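Local coordinates for putative uncharacterized protein PH1404 (Pyrococcus horikoshii, PDB 3AF6), which probably terminates transcription by cleaving nascent RNA at the polymerase exit channel, as a zinc-dependent endo- and 5'-3' exoribonuclease, at residues V93-N101 with I113-K124. Sequence-based numbering, arbitrary orientation.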
# COMPACT_ATOMS: atom_id res chain seq x y z
N VAL A 93 30.72 -14.14 -11.79
CA VAL A 93 29.73 -14.72 -10.90
C VAL A 93 29.52 -16.20 -11.19
O VAL A 93 29.33 -16.59 -12.34
CB VAL A 93 28.36 -14.01 -11.04
CG1 VAL A 93 27.33 -14.66 -10.12
CG2 VAL A 93 28.50 -12.53 -10.70
N PRO A 94 29.56 -17.06 -10.14
CA PRO A 94 29.36 -18.50 -10.32
C PRO A 94 28.05 -18.76 -11.06
O PRO A 94 26.99 -18.90 -10.43
CB PRO A 94 29.34 -19.02 -8.88
CG PRO A 94 30.31 -18.10 -8.20
CD PRO A 94 29.90 -16.74 -8.74
N LYS A 95 28.14 -18.82 -12.38
CA LYS A 95 26.99 -19.02 -13.27
C LYS A 95 25.96 -20.09 -12.88
O LYS A 95 24.98 -20.30 -13.60
CB LYS A 95 27.49 -19.30 -14.69
CG LYS A 95 28.34 -18.17 -15.27
CD LYS A 95 28.88 -18.52 -16.65
CE LYS A 95 29.77 -17.41 -17.20
NZ LYS A 95 30.34 -17.77 -18.52
N GLU A 96 26.18 -20.76 -11.75
CA GLU A 96 25.24 -21.78 -11.29
C GLU A 96 23.95 -21.14 -10.80
O GLU A 96 22.86 -21.50 -11.24
CB GLU A 96 25.86 -22.60 -10.16
CG GLU A 96 26.31 -21.78 -8.96
CD GLU A 96 26.71 -22.64 -7.78
OE1 GLU A 96 27.20 -22.08 -6.78
OE2 GLU A 96 26.53 -23.88 -7.86
N ALA A 97 24.08 -20.18 -9.88
CA ALA A 97 22.93 -19.47 -9.33
C ALA A 97 22.16 -18.76 -10.44
O ALA A 97 22.40 -17.58 -10.71
CB ALA A 97 23.39 -18.47 -8.28
N GLU A 98 21.25 -19.49 -11.07
CA GLU A 98 20.43 -18.96 -12.16
C GLU A 98 20.03 -17.50 -11.98
O GLU A 98 19.09 -17.19 -11.25
CB GLU A 98 19.17 -19.82 -12.33
CG GLU A 98 18.16 -19.27 -13.32
CD GLU A 98 18.73 -19.12 -14.72
OE1 GLU A 98 18.01 -18.58 -15.60
OE2 GLU A 98 19.88 -19.53 -14.95
N ILE A 99 20.75 -16.61 -12.66
CA ILE A 99 20.48 -15.18 -12.59
C ILE A 99 19.46 -14.81 -13.66
O ILE A 99 19.82 -14.42 -14.78
CB ILE A 99 21.77 -14.36 -12.81
CG1 ILE A 99 22.81 -14.75 -11.75
CG2 ILE A 99 21.47 -12.87 -12.75
CD1 ILE A 99 24.15 -14.06 -11.91
N THR A 100 18.18 -14.93 -13.32
CA THR A 100 17.09 -14.63 -14.25
C THR A 100 17.20 -13.24 -14.87
O THR A 100 17.11 -13.09 -16.09
CB THR A 100 15.71 -14.77 -13.55
OG1 THR A 100 14.67 -14.60 -14.52
CG2 THR A 100 15.55 -13.73 -12.46
N ASN A 101 17.39 -12.22 -14.03
CA ASN A 101 17.49 -10.85 -14.51
C ASN A 101 18.70 -10.13 -13.93
O ASN A 101 19.56 -10.76 -13.30
CB ASN A 101 16.21 -10.08 -14.15
CG ASN A 101 14.97 -10.71 -14.75
OD1 ASN A 101 14.81 -10.75 -15.98
ND2 ASN A 101 14.07 -11.19 -13.90
N ILE A 113 20.90 -7.94 -8.70
CA ILE A 113 21.18 -9.29 -9.18
C ILE A 113 20.04 -10.23 -8.78
O ILE A 113 20.12 -10.89 -7.75
CB ILE A 113 22.49 -9.84 -8.59
CG1 ILE A 113 23.64 -8.87 -8.87
CG2 ILE A 113 22.80 -11.21 -9.18
CD1 ILE A 113 24.97 -9.31 -8.29
N GLU A 114 19.00 -10.28 -9.60
CA GLU A 114 17.86 -11.15 -9.31
C GLU A 114 18.20 -12.60 -9.62
O GLU A 114 17.73 -13.16 -10.61
CB GLU A 114 16.64 -10.71 -10.12
CG GLU A 114 15.35 -11.43 -9.74
CD GLU A 114 14.13 -10.85 -10.44
OE1 GLU A 114 13.87 -9.64 -10.27
OE2 GLU A 114 13.43 -11.60 -11.15
N ALA A 115 19.03 -13.19 -8.77
CA ALA A 115 19.45 -14.58 -8.94
C ALA A 115 18.48 -15.52 -8.24
O ALA A 115 17.84 -15.15 -7.26
CB ALA A 115 20.86 -14.77 -8.39
N LYS A 116 18.38 -16.75 -8.75
CA LYS A 116 17.49 -17.75 -8.18
C LYS A 116 18.12 -18.32 -6.91
O LYS A 116 17.43 -18.79 -6.01
CB LYS A 116 17.25 -18.87 -9.20
CG LYS A 116 16.08 -19.78 -8.88
CD LYS A 116 15.75 -20.67 -10.07
CE LYS A 116 14.52 -21.52 -9.82
NZ LYS A 116 14.14 -22.32 -11.01
N LYS A 117 19.45 -18.27 -6.85
CA LYS A 117 20.20 -18.76 -5.70
C LYS A 117 21.10 -17.61 -5.23
O LYS A 117 22.21 -17.43 -5.73
CB LYS A 117 21.07 -19.95 -6.11
CG LYS A 117 20.44 -20.86 -7.15
CD LYS A 117 19.08 -21.39 -6.71
CE LYS A 117 18.43 -22.21 -7.82
NZ LYS A 117 17.07 -22.69 -7.46
N PRO A 118 20.62 -16.83 -4.25
CA PRO A 118 21.37 -15.69 -3.70
C PRO A 118 22.62 -16.03 -2.90
O PRO A 118 23.58 -15.25 -2.87
CB PRO A 118 20.32 -14.98 -2.85
CG PRO A 118 19.50 -16.12 -2.34
CD PRO A 118 19.31 -16.96 -3.58
N GLY A 119 22.63 -17.20 -2.26
CA GLY A 119 23.78 -17.59 -1.47
C GLY A 119 25.06 -17.84 -2.24
O GLY A 119 26.16 -17.70 -1.70
N LEU A 120 24.92 -18.22 -3.51
CA LEU A 120 26.08 -18.51 -4.36
C LEU A 120 26.49 -17.31 -5.21
O LEU A 120 27.38 -17.42 -6.05
CB LEU A 120 25.79 -19.70 -5.28
CG LEU A 120 25.36 -21.04 -4.67
CD1 LEU A 120 26.37 -21.46 -3.61
CD2 LEU A 120 23.97 -20.92 -4.07
N VAL A 121 25.83 -16.17 -5.00
CA VAL A 121 26.15 -14.97 -5.77
C VAL A 121 26.67 -13.84 -4.90
O VAL A 121 27.36 -12.93 -5.38
CB VAL A 121 24.91 -14.48 -6.56
CG1 VAL A 121 23.80 -14.08 -5.60
CG2 VAL A 121 25.29 -13.30 -7.45
N ILE A 122 26.36 -13.89 -3.61
CA ILE A 122 26.79 -12.86 -2.67
C ILE A 122 28.19 -13.16 -2.14
O ILE A 122 28.87 -12.27 -1.62
CB ILE A 122 25.80 -12.74 -1.49
CG1 ILE A 122 26.18 -11.56 -0.60
CG2 ILE A 122 25.78 -14.04 -0.69
CD1 ILE A 122 25.18 -11.28 0.50
N GLY A 123 28.62 -14.41 -2.28
CA GLY A 123 29.93 -14.81 -1.80
C GLY A 123 29.79 -15.80 -0.67
O GLY A 123 29.44 -15.42 0.45
N LYS A 124 30.07 -17.07 -0.95
CA LYS A 124 29.97 -18.13 0.05
C LYS A 124 30.50 -17.72 1.43
O LYS A 124 30.06 -18.25 2.45
CB LYS A 124 30.70 -19.39 -0.44
CG LYS A 124 29.83 -20.36 -1.24
CD LYS A 124 29.32 -19.76 -2.55
CE LYS A 124 30.44 -19.59 -3.56
NZ LYS A 124 29.93 -19.06 -4.85
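Asn101 and Glu114 lie side by side and point the same way, an example of how one polar pair can close one end of a row of mixed contacts. Asn101 ND2 gives a hydrogen bond to Glu114 OE2 at 2.9 Å; the acceptor lies in the amide plane, whereas the donor stands above the carboxylate, the two planes being 86° apart. Glu114 reaches this position with CG anti to its backbone N (chi1 -172°) and the chain extended, passing the methyl of Thr100, and its OE1 forms a salt bridge with Arg157, so both carboxylate oxygens are engaged. Lys116 N donates to Glu98 O at 2.6 Å, from above the carbonyl plane. Ile99 lays CG1 against Ala115 CB at 3.9 Å and brings CG2 to Ile113. Ala97 CB packs against Lys117 CB and Leu120 CB, while Glu96, extended beyond CG, crosses Leu120 at about a right angle, its carboxylate end reaching CB and CG. Val93 CG1 meets Val121 CG2 at 3.6 Å; Val93 and Ile113 also touch Ile132 of helix 130-134. The segment 93-101 thus lies along the end of strand 110-115 and the following loop, in the part assigned to KHb, consistent with a second KH-type unit.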